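PDB 6C62: 1-carboxybiuret hydrolase subunit AtzE from Pseudomonas sp., which hydrolyses 1-carboxybiuret to urea-1,3-dicarboxylate and ammonia, a step in the bacterial degradation of atrazine. Local coordinates for residues L187-R197 with Y223-D233; V303-L314 with F332-Y343. One frame throughout, in Å; residues are numbered along the deposited sequence.

In the fold
Contact 1 and contact 2 follow one another along the chain of this amidase-family enzyme. Their centres lie about 26 Å apart, and their nearest atoms are about 8 Å apart, so they do not touch. Contact 1 joins the loop after strand 185-188 to the end of helix 216-226, nearer the middle of the chain. Contact 2 packs three helices together farther out. Other chains reach both contacts, and another copy of this protein also packs on contact 2. Neither contact contains a proposed catalytic residue, but both lie within about 11 Å of residues inferred to be catalytic. That is the side-chain separation of Pro189 from Ser174, the likely acyl-ester nucleophile; Phe332 is about 10 Å from Ser150.

Contact 1 (L187-R197 with Y223-D233); sequences LKPTFGRLSRR and YDAMQGPDPLD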
loop_
_atom_site.group_PDB
_atom_site.type_symbol
_atom_site.label_atom_id
_atom_site.label_comp_id
_atom_site.label_asym_id
_atom_site.label_seq_id
_atom_site.Cartn_x
_atom_site.Cartn_y
_atom_site.Cartn_z
ATOM N N LEU A 187 20.084 -5.341 16.568
ATOM C CA LEU A 187 19.567 -6.102 15.494
ATOM C C LEU A 187 18.275 -5.460 15.021
ATOM O O LEU A 187 17.309 -5.334 15.806
ATOM C CB LEU A 187 19.279 -7.550 15.949
ATOM C CG LEU A 187 18.452 -8.439 14.982
ATOM C CD1 LEU A 187 19.207 -8.694 13.701
ATOM C CD2 LEU A 187 18.059 -9.755 15.656
ATOM N N LYS A 188 18.249 -5.069 13.758
ATOM C CA LYS A 188 17.011 -4.642 13.088
ATOM C C LYS A 188 16.662 -5.798 12.204
ATOM O O LYS A 188 17.325 -6.001 11.197
ATOM C CB LYS A 188 17.245 -3.400 12.270
ATOM C CG LYS A 188 15.960 -2.929 11.608
ATOM C CD LYS A 188 16.142 -2.039 10.375
ATOM C CE LYS A 188 16.779 -2.720 9.200
ATOM N NZ LYS A 188 15.896 -3.759 8.657
ATOM N N PRO A 189 15.686 -6.615 12.597
ATOM C CA PRO A 189 15.331 -7.735 11.769
ATOM C C PRO A 189 14.691 -7.309 10.438
ATOM O O PRO A 189 14.528 -6.106 10.156
ATOM C CB PRO A 189 14.323 -8.537 12.630
ATOM C CG PRO A 189 14.474 -7.976 14.012
ATOM C CD PRO A 189 14.775 -6.521 13.745
ATOM N N THR A 190 14.442 -8.295 9.605
ATOM C CA THR A 190 13.745 -8.074 8.323
ATOM C C THR A 190 12.401 -7.356 8.580
ATOM O O THR A 190 11.711 -7.643 9.548
ATOM C CB THR A 190 13.434 -9.405 7.638
ATOM O OG1 THR A 190 14.651 -10.141 7.426
ATOM C CG2 THR A 190 12.718 -9.197 6.352
ATOM N N PHE A 191 12.020 -6.418 7.722
ATOM C CA PHE A 191 10.688 -5.839 7.818
ATOM C C PHE A 191 9.640 -6.962 7.762
ATOM O O PHE A 191 9.641 -7.802 6.846
ATOM C CB PHE A 191 10.450 -4.845 6.683
ATOM C CG PHE A 191 9.176 -4.067 6.832
ATOM C CD1 PHE A 191 9.106 -2.956 7.675
ATOM C CD2 PHE A 191 8.032 -4.550 6.284
ATOM C CE1 PHE A 191 7.919 -2.291 7.894
ATOM C CE2 PHE A 191 6.795 -3.914 6.509
ATOM C CZ PHE A 191 6.747 -2.769 7.344
ATOM N N GLY A 192 8.754 -7.000 8.732
ATOM C CA GLY A 192 7.696 -8.005 8.827
ATOM C C GLY A 192 8.057 -9.260 9.558
ATOM O O GLY A 192 7.235 -10.169 9.615
ATOM N N ARG A 193 9.243 -9.333 10.148
ATOM C CA ARG A 193 9.626 -10.482 10.939
ATOM C C ARG A 193 8.962 -10.539 12.327
ATOM O O ARG A 193 8.461 -11.571 12.752
ATOM C CB ARG A 193 11.164 -10.486 11.085
ATOM C CG ARG A 193 11.731 -11.548 11.992
ATOM C CD ARG A 193 11.640 -12.954 11.437
ATOM N NE ARG A 193 12.704 -13.190 10.456
ATOM C CZ ARG A 193 12.930 -14.373 9.862
ATOM N NH1 ARG A 193 13.938 -14.503 9.015
ATOM N NH2 ARG A 193 12.136 -15.382 10.062
ATOM N N LEU A 194 9.105 -9.434 13.080
ATOM C CA LEU A 194 8.665 -9.362 14.452
ATOM C C LEU A 194 7.389 -8.517 14.582
ATOM O O LEU A 194 7.265 -7.406 14.012
ATOM C CB LEU A 194 9.769 -8.813 15.340
ATOM C CG LEU A 194 11.041 -9.571 15.521
ATOM C CD1 LEU A 194 11.871 -8.948 16.629
ATOM C CD2 LEU A 194 10.799 -11.042 15.884
ATOM N N SER A 195 6.439 -9.066 15.337
ATOM C CA SER A 195 5.089 -8.474 15.462
ATOM C C SER A 195 5.153 -7.086 16.064
ATOM O O SER A 195 5.865 -6.854 17.080
ATOM C CB SER A 195 4.212 -9.320 16.352
ATOM O OG SER A 195 2.969 -8.640 16.556
ATOM N N ARG A 196 4.422 -6.181 15.473
ATOM C CA ARG A 196 4.393 -4.792 15.945
ATOM C C ARG A 196 3.170 -4.532 16.852
ATOM O O ARG A 196 2.974 -3.430 17.302
ATOM C CB ARG A 196 4.342 -3.838 14.738
ATOM C CG ARG A 196 5.585 -3.953 13.920
ATOM C CD ARG A 196 5.688 -2.960 12.765
ATOM N NE ARG A 196 4.485 -2.824 11.940
ATOM C CZ ARG A 196 4.421 -2.076 10.846
ATOM N NH1 ARG A 196 5.500 -1.411 10.399
ATOM N NH2 ARG A 196 3.306 -1.994 10.179
ATOM N N ARG A 197 2.375 -5.560 17.113
ATOM C CA ARG A 197 1.142 -5.406 17.865
ATOM C C ARG A 197 1.384 -4.990 19.345
ATOM O O ARG A 197 2.240 -5.530 20.047
ATOM C CB ARG A 197 0.342 -6.715 17.784
ATOM C CG ARG A 197 -0.993 -6.619 18.530
ATOM C CD ARG A 197 -1.995 -7.627 18.057
ATOM N NE ARG A 197 -1.538 -9.021 18.201
ATOM C CZ ARG A 197 -1.887 -9.843 19.196
ATOM N NH1 ARG A 197 -2.659 -9.421 20.160
ATOM N NH2 ARG A 197 -1.489 -11.136 19.194
ATOM N N TYR A 223 15.999 -12.434 19.973
ATOM C CA TYR A 223 15.386 -12.605 18.646
ATOM C C TYR A 223 14.656 -13.948 18.539
ATOM O O TYR A 223 13.484 -13.983 18.199
ATOM C CB TYR A 223 16.438 -12.444 17.570
ATOM C CG TYR A 223 16.038 -12.822 16.175
ATOM C CD1 TYR A 223 14.928 -12.270 15.582
ATOM C CD2 TYR A 223 16.761 -13.761 15.456
ATOM C CE1 TYR A 223 14.550 -12.631 14.275
ATOM C CE2 TYR A 223 16.459 -14.082 14.145
ATOM C CZ TYR A 223 15.304 -13.530 13.567
ATOM O OH TYR A 223 14.933 -13.887 12.315
ATOM N N ASP A 224 15.302 -15.044 18.891
ATOM C CA ASP A 224 14.589 -16.369 18.871
ATOM C C ASP A 224 13.346 -16.440 19.758
ATOM O O ASP A 224 12.284 -16.874 19.309
ATOM C CB ASP A 224 15.526 -17.522 19.192
ATOM C CG ASP A 224 16.492 -17.851 18.008
ATOM O OD1 ASP A 224 16.534 -17.071 16.950
ATOM O OD2 ASP A 224 17.257 -18.861 18.169
ATOM N N ALA A 225 13.434 -15.861 20.941
ATOM C CA ALA A 225 12.297 -15.786 21.846
ATOM C C ALA A 225 11.101 -14.998 21.297
ATOM O O ALA A 225 9.934 -15.350 21.593
ATOM C CB ALA A 225 12.760 -15.192 23.187
ATOM N N MET A 226 11.396 -13.967 20.510
ATOM C CA MET A 226 10.388 -13.040 20.002
ATOM C C MET A 226 9.725 -13.448 18.636
ATOM O O MET A 226 8.687 -12.958 18.253
ATOM C CB MET A 226 11.059 -11.677 19.863
ATOM C CG MET A 226 11.304 -11.062 21.208
ATOM S SD MET A 226 11.746 -9.294 21.077
ATOM C CE MET A 226 13.360 -9.407 20.345
ATOM N N GLN A 227 10.365 -14.361 17.947
ATOM C CA GLN A 227 9.930 -14.786 16.611
ATOM C C GLN A 227 8.613 -15.535 16.622
ATOM O O GLN A 227 8.300 -16.203 17.601
ATOM C CB GLN A 227 10.947 -15.725 16.001
ATOM C CG GLN A 227 12.177 -15.094 15.371
ATOM C CD GLN A 227 12.917 -16.135 14.541
ATOM O OE1 GLN A 227 12.356 -16.640 13.594
ATOM N NE2 GLN A 227 14.166 -16.457 14.914
ATOM N N GLY A 228 7.855 -15.432 15.532
ATOM C CA GLY A 228 6.643 -16.211 15.378
ATOM C C GLY A 228 5.569 -15.397 14.682
ATOM O O GLY A 228 5.465 -14.178 14.913
ATOM N N PRO A 229 4.732 -16.064 13.885
ATOM C CA PRO A 229 3.595 -15.380 13.260
ATOM C C PRO A 229 2.645 -14.786 14.272
ATOM O O PRO A 229 2.597 -15.222 15.401
ATOM C CB PRO A 229 2.884 -16.475 12.449
ATOM C CG PRO A 229 3.368 -17.757 13.016
ATOM C CD PRO A 229 4.692 -17.537 13.668
ATOM N N ASP A 230 1.972 -13.715 13.879
ATOM C CA ASP A 230 0.943 -13.104 14.664
ATOM C C ASP A 230 -0.140 -12.669 13.673
ATOM O O ASP A 230 -0.059 -11.563 13.069
ATOM C CB ASP A 230 1.514 -11.896 15.380
ATOM C CG ASP A 230 0.479 -11.191 16.250
ATOM O OD1 ASP A 230 -0.675 -11.686 16.324
ATOM O OD2 ASP A 230 0.830 -10.145 16.866
ATOM N N PRO A 231 -1.152 -13.534 13.458
ATOM C CA PRO A 231 -2.255 -13.191 12.512
ATOM C C PRO A 231 -3.005 -11.910 12.884
ATOM O O PRO A 231 -3.671 -11.375 12.044
ATOM C CB PRO A 231 -3.205 -14.410 12.617
ATOM C CG PRO A 231 -2.817 -15.148 13.855
ATOM C CD PRO A 231 -1.324 -14.879 14.059
ATOM N N LEU A 232 -2.955 -11.445 14.127
ATOM C CA LEU A 232 -3.587 -10.178 14.457
ATOM C C LEU A 232 -2.724 -8.958 14.103
ATOM O O LEU A 232 -3.154 -7.880 14.332
ATOM C CB LEU A 232 -3.982 -10.123 15.927
ATOM C CG LEU A 232 -4.953 -11.224 16.401
ATOM C CD1 LEU A 232 -5.212 -11.130 17.895
ATOM C CD2 LEU A 232 -6.268 -11.131 15.653
ATOM N N ASP A 233 -1.502 -9.137 13.571
ATOM C CA ASP A 233 -0.615 -8.014 13.276
ATOM C C ASP A 233 -0.572 -7.811 11.752
ATOM O O ASP A 233 -0.048 -8.650 11.037
ATOM C CB ASP A 233 0.805 -8.280 13.795
ATOM C CG ASP A 233 1.759 -7.126 13.489
ATOM O OD1 ASP A 233 1.331 -5.960 13.683
ATOM O OD2 ASP A 233 2.927 -7.361 13.085
HETATM O O HOH W 1 10.305 -15.945 11.985
HETATM O O HOH W 2 8.985 -13.935 13.455
HETATM O O HOH W 3 5.335 -7.242 11.794
HETATM O O HOH W 4 7.209 -11.920 16.136
HETATM O O HOH W 5 1.762 -4.218 12.046
#
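Asp230 takes bonds from Ser195 and Arg197 across the contact and from Leu232 N in its own segment: four donors, two on each carboxylate oxygen. Its CG lies opposite the backbone N (chi1 -180°), aiming the carboxylate at both partners. Arg197 meets it side-on in a salt bridge, planes 60° apart: NE is 2.9 Å from Asp230 OD2, on the syn lone pair, and NH2 bonds OD1. Ser195 OG donates to the anti lone pair of Asp230 OD2 at 2.6 Å and accepts from Arg197 N in an ST turn. Leu232 N reaches Asp230 OD1 from the face opposite Arg197 NH2, an Asx turn. Leu232 CD1 lies over the centre of the Arg197 guanidinium. In place of Asp230, an alanine would remove the carboxylate that takes all four bonds and is likely to leave the Arg197 guanidinium without its charge partner and free to turn. Asp233 OD2 takes the Arg196 N-H at 3.1 Å, from above the carboxylate plane.

Leu194 puts CD2 3.7 Å from Met226 O and CD1 against Met226 CE. Leu187 CD2 touches Tyr223 CB at 3.7 Å. The Tyr223 hydroxyl sits over one face of the Arg193 guanidinium, whose charge pairs with Glu437. Water 1 bridges Arg193 NH2 and Gln227 OE1, and Gln242 bonds both. Val102 of helix 102-109 covers Ser195, Arg197 and Asp230; strand 208-213 touches Leu187 and Met226, and helix 437-449 packs on Pro189 and Tyr223.

Contact 2 (V303-L314 with F332-Y343); sequences VITASEGGCLHL and FISGVLQPVAWY
Gly335 packs on Ala306, and Gly310 on Phe332, where helices 303-312 and 332-336 cross, a close glycine-mediated helix crossing. The axes are 7.2 Å apart, with 101° between their directions. A side chain at Gly335 would strike Ala306 O, and one at Gly310 would strike Phe332 O. Instead, Gly335 CA gives a CA-H...O contact to Ala306 O at 3.3 Å. Val336 CG2 presses on Gly310 C at 3.5 Å. Ser307 OG donates to Gly335 O at 2.9 Å. Close by, the extended Gln338 side chain brings NE2 to Val303 O, which also accepts from Ser307 N on the opposite face of its carbonyl plane.

The His313 and Leu314 end is looser, but it too is buried. The His313 edge meets the Phe332 face, with ring centroids 5.3 Å apart; Phe123 and Tyr125 add further rings. Leu314 CD1 only brushes Val336 CG1, at 4.0 Å. Ala341 of the second subunit packs on Cys311 and Leu314, and a chain of another protein packs on Trp342.

A hydrogen bond pins the other end. Ile304 CG1 rests against Tyr343 CE1. With chi1 at -179°, the Tyr343 ring swings away from its own backbone N and reaches Glu308. Ser205 OG also bonds Glu308 OE2. Tyr343 OH donates to that same oxygen, Glu308 OE2, at 2.6 Å, meeting it on the anti side, 24° out of the carboxylate plane.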
loop_
_atom_site.group_PDB
_atom_site.type_symbol
_atom_site.label_atom_id
_atom_site.label_comp_id
_atom_site.label_asym_id
_atom_site.label_seq_id
_atom_site.Cartn_x
_atom_site.Cartn_y
_atom_site.Cartn_z
ATOM N N VAL A 303 10.643 10.924 2.415
ATOM C CA VAL A 303 9.344 11.402 1.967
ATOM C C VAL A 303 8.197 10.647 2.592
ATOM O O VAL A 303 7.272 11.273 3.104
ATOM C CB VAL A 303 9.292 11.423 0.393
ATOM C CG1 VAL A 303 7.878 11.599 -0.101
ATOM C CG2 VAL A 303 10.140 12.572 -0.148
ATOM N N ILE A 304 8.243 9.348 2.556
ATOM C CA ILE A 304 7.186 8.500 3.116
ATOM C C ILE A 304 7.087 8.668 4.632
ATOM O O ILE A 304 6.044 8.720 5.174
ATOM C CB ILE A 304 7.452 7.037 2.723
ATOM C CG1 ILE A 304 7.093 6.892 1.234
ATOM C CG2 ILE A 304 6.649 6.026 3.531
ATOM C CD1 ILE A 304 7.635 5.630 0.569
ATOM N N THR A 305 8.224 8.766 5.277
ATOM C CA THR A 305 8.312 8.916 6.732
ATOM C C THR A 305 7.610 10.192 7.165
ATOM O O THR A 305 6.807 10.165 8.080
ATOM C CB THR A 305 9.780 8.921 7.194
ATOM O OG1 THR A 305 10.310 7.580 7.043
ATOM C CG2 THR A 305 9.900 9.379 8.615
ATOM N N ALA A 306 7.963 11.303 6.528
ATOM C CA ALA A 306 7.431 12.584 6.953
ATOM C C ALA A 306 5.911 12.659 6.757
ATOM O O ALA A 306 5.222 13.170 7.582
ATOM C CB ALA A 306 8.114 13.716 6.209
ATOM N N SER A 307 5.419 12.208 5.604
ATOM C CA SER A 307 3.978 12.257 5.379
ATOM C C SER A 307 3.191 11.267 6.267
ATOM O O SER A 307 2.150 11.663 6.819
ATOM C CB SER A 307 3.678 12.043 3.909
ATOM O OG SER A 307 4.024 13.246 3.248
ATOM N N GLU A 308 3.636 10.022 6.339
ATOM C CA GLU A 308 2.897 9.044 7.115
ATOM C C GLU A 308 2.989 9.401 8.636
ATOM O O GLU A 308 2.005 9.353 9.303
ATOM C CB GLU A 308 3.416 7.621 6.915
ATOM C CG GLU A 308 3.003 6.983 5.634
ATOM C CD GLU A 308 3.301 5.461 5.489
ATOM O OE1 GLU A 308 3.449 4.718 6.485
ATOM O OE2 GLU A 308 3.335 4.970 4.298
ATOM N N GLY A 309 4.184 9.782 9.144
ATOM C CA GLY A 309 4.282 10.172 10.567
ATOM C C GLY A 309 3.532 11.470 10.874
ATOM O O GLY A 309 2.820 11.558 11.857
ATOM N N GLY A 310 3.664 12.480 10.025
ATOM C CA GLY A 310 2.919 13.715 10.227
ATOM C C GLY A 310 1.427 13.523 10.189
ATOM O O GLY A 310 0.700 14.035 11.087
ATOM N N CYS A 311 0.918 12.828 9.161
ATOM C CA CYS A 311 -0.520 12.641 9.027
ATOM C C CYS A 311 -1.101 11.797 10.136
ATOM O O CYS A 311 -2.228 11.979 10.521
ATOM C CB CYS A 311 -0.897 12.114 7.652
ATOM S SG CYS A 311 -0.484 13.414 6.410
ATOM N N LEU A 312 -0.335 10.868 10.668
ATOM C CA LEU A 312 -0.764 10.100 11.820
ATOM C C LEU A 312 -1.173 10.996 12.991
ATOM O O LEU A 312 -2.000 10.595 13.776
ATOM C CB LEU A 312 0.352 9.212 12.327
ATOM C CG LEU A 312 0.005 8.007 13.212
ATOM C CD1 LEU A 312 -0.757 6.985 12.394
ATOM C CD2 LEU A 312 1.311 7.396 13.716
ATOM N N HIS A 313 -0.528 12.158 13.127
ATOM C CA HIS A 313 -0.756 13.059 14.271
ATOM C C HIS A 313 -1.540 14.311 13.854
ATOM O O HIS A 313 -1.548 15.324 14.563
ATOM C CB HIS A 313 0.607 13.477 14.821
ATOM C CG HIS A 313 1.374 12.344 15.414
ATOM N ND1 HIS A 313 1.042 11.803 16.625
ATOM C CD2 HIS A 313 2.415 11.624 14.946
ATOM C CE1 HIS A 313 1.866 10.816 16.903
ATOM N NE2 HIS A 313 2.696 10.659 15.889
ATOM N N LEU A 314 -2.235 14.257 12.720
ATOM C CA LEU A 314 -2.863 15.461 12.199
ATOM C C LEU A 314 -3.901 16.078 13.164
ATOM O O LEU A 314 -3.963 17.308 13.311
ATOM C CB LEU A 314 -3.473 15.191 10.838
ATOM C CG LEU A 314 -4.172 16.368 10.164
ATOM C CD1 LEU A 314 -3.253 17.574 10.001
ATOM C CD2 LEU A 314 -4.680 15.894 8.790
ATOM N N PHE A 332 7.087 17.457 11.450
ATOM C CA PHE A 332 5.805 16.802 11.277
ATOM C C PHE A 332 4.881 17.642 10.407
ATOM O O PHE A 332 4.225 17.105 9.491
ATOM C CB PHE A 332 5.108 16.482 12.645
ATOM C CG PHE A 332 5.603 15.251 13.337
ATOM C CD1 PHE A 332 5.550 14.012 12.740
ATOM C CD2 PHE A 332 6.081 15.332 14.599
ATOM C CE1 PHE A 332 5.969 12.862 13.419
ATOM C CE2 PHE A 332 6.562 14.206 15.277
ATOM C CZ PHE A 332 6.482 12.966 14.693
ATOM N N ILE A 333 4.840 18.955 10.672
ATOM C CA ILE A 333 3.977 19.832 9.895
ATOM C C ILE A 333 4.439 19.839 8.416
ATOM O O ILE A 333 3.612 19.700 7.524
ATOM C CB ILE A 333 3.908 21.240 10.471
ATOM C CG1 ILE A 333 3.087 21.277 11.733
ATOM C CG2 ILE A 333 3.299 22.206 9.491
ATOM C CD1 ILE A 333 3.254 22.570 12.567
ATOM N N SER A 334 5.725 20.000 8.168
ATOM C CA SER A 334 6.243 19.890 6.815
ATOM C C SER A 334 5.798 18.641 6.119
ATOM O O SER A 334 5.339 18.676 4.961
ATOM C CB SER A 334 7.796 19.893 6.839
ATOM O OG SER A 334 8.285 19.940 5.497
ATOM N N GLY A 335 5.897 17.517 6.821
ATOM C CA GLY A 335 5.439 16.207 6.288
ATOM C C GLY A 335 3.982 16.214 5.850
ATOM O O GLY A 335 3.641 15.688 4.779
ATOM N N VAL A 336 3.113 16.818 6.656
ATOM C CA VAL A 336 1.663 16.931 6.318
ATOM C C VAL A 336 1.434 17.765 5.063
ATOM O O VAL A 336 0.474 17.540 4.337
ATOM C CB VAL A 336 0.899 17.569 7.487
ATOM C CG1 VAL A 336 -0.494 17.986 7.098
ATOM C CG2 VAL A 336 0.870 16.615 8.660
ATOM N N LEU A 337 2.300 18.769 4.824
ATOM C CA LEU A 337 2.143 19.681 3.687
ATOM C C LEU A 337 2.751 19.150 2.367
ATOM O O LEU A 337 2.603 19.805 1.335
ATOM C CB LEU A 337 2.654 21.075 4.024
ATOM C CG LEU A 337 2.129 21.681 5.326
ATOM C CD1 LEU A 337 2.644 23.133 5.548
ATOM C CD2 LEU A 337 0.618 21.637 5.436
ATOM N N GLN A 338 3.344 17.969 2.378
ATOM C CA GLN A 338 4.033 17.459 1.199
ATOM C C GLN A 338 3.015 17.104 0.115
ATOM O O GLN A 338 1.985 16.481 0.388
ATOM C CB GLN A 338 4.886 16.214 1.515
ATOM C CG GLN A 338 6.125 16.527 2.303
ATOM C CD GLN A 338 6.888 15.335 2.782
ATOM O OE1 GLN A 338 7.811 15.486 3.560
ATOM N NE2 GLN A 338 6.556 14.143 2.284
ATOM N N PRO A 339 3.252 17.579 -1.120
ATOM C CA PRO A 339 2.405 17.084 -2.251
ATOM C C PRO A 339 2.216 15.535 -2.264
ATOM O O PRO A 339 3.131 14.797 -2.011
ATOM C CB PRO A 339 3.183 17.540 -3.489
ATOM C CG PRO A 339 3.933 18.790 -3.020
ATOM C CD PRO A 339 4.272 18.549 -1.563
ATOM N N VAL A 340 1.002 15.094 -2.510
ATOM C CA VAL A 340 0.671 13.696 -2.641
ATOM C C VAL A 340 1.452 13.079 -3.818
ATOM O O VAL A 340 1.786 11.893 -3.773
ATOM C CB VAL A 340 -0.842 13.484 -2.794
ATOM C CG1 VAL A 340 -1.358 14.001 -4.133
ATOM C CG2 VAL A 340 -1.185 12.005 -2.596
ATOM N N ALA A 341 1.806 13.856 -4.836
ATOM C CA ALA A 341 2.658 13.282 -5.895
ATOM C C ALA A 341 3.997 12.721 -5.389
ATOM O O ALA A 341 4.500 11.691 -5.938
ATOM C CB ALA A 341 2.922 14.324 -6.950
ATOM N N TRP A 342 4.567 13.368 -4.356
ATOM C CA TRP A 342 5.899 12.936 -3.859
ATOM C C TRP A 342 5.726 11.585 -3.185
ATOM O O TRP A 342 6.543 10.661 -3.388
ATOM C CB TRP A 342 6.452 13.886 -2.827
ATOM C CG TRP A 342 6.752 15.251 -3.328
ATOM C CD1 TRP A 342 6.673 15.695 -4.603
ATOM C CD2 TRP A 342 7.249 16.349 -2.537
ATOM N NE1 TRP A 342 7.057 17.035 -4.649
ATOM C CE2 TRP A 342 7.397 17.450 -3.394
ATOM C CE3 TRP A 342 7.599 16.492 -1.182
ATOM C CZ2 TRP A 342 7.898 18.686 -2.946
ATOM C CZ3 TRP A 342 8.029 17.751 -0.734
ATOM C CH2 TRP A 342 8.220 18.807 -1.629
ATOM N N TYR A 343 4.638 11.477 -2.384
ATOM C CA TYR A 343 4.360 10.189 -1.679
ATOM C C TYR A 343 4.166 9.048 -2.683
ATOM O O TYR A 343 4.712 7.943 -2.545
ATOM C CB TYR A 343 3.157 10.358 -0.764
ATOM C CG TYR A 343 2.827 9.102 0.005
ATOM C CD1 TYR A 343 3.514 8.802 1.188
ATOM C CD2 TYR A 343 1.920 8.139 -0.501
ATOM C CE1 TYR A 343 3.305 7.603 1.858
ATOM C CE2 TYR A 343 1.677 6.973 0.201
ATOM C CZ TYR A 343 2.356 6.713 1.386
ATOM O OH TYR A 343 2.122 5.555 2.105
#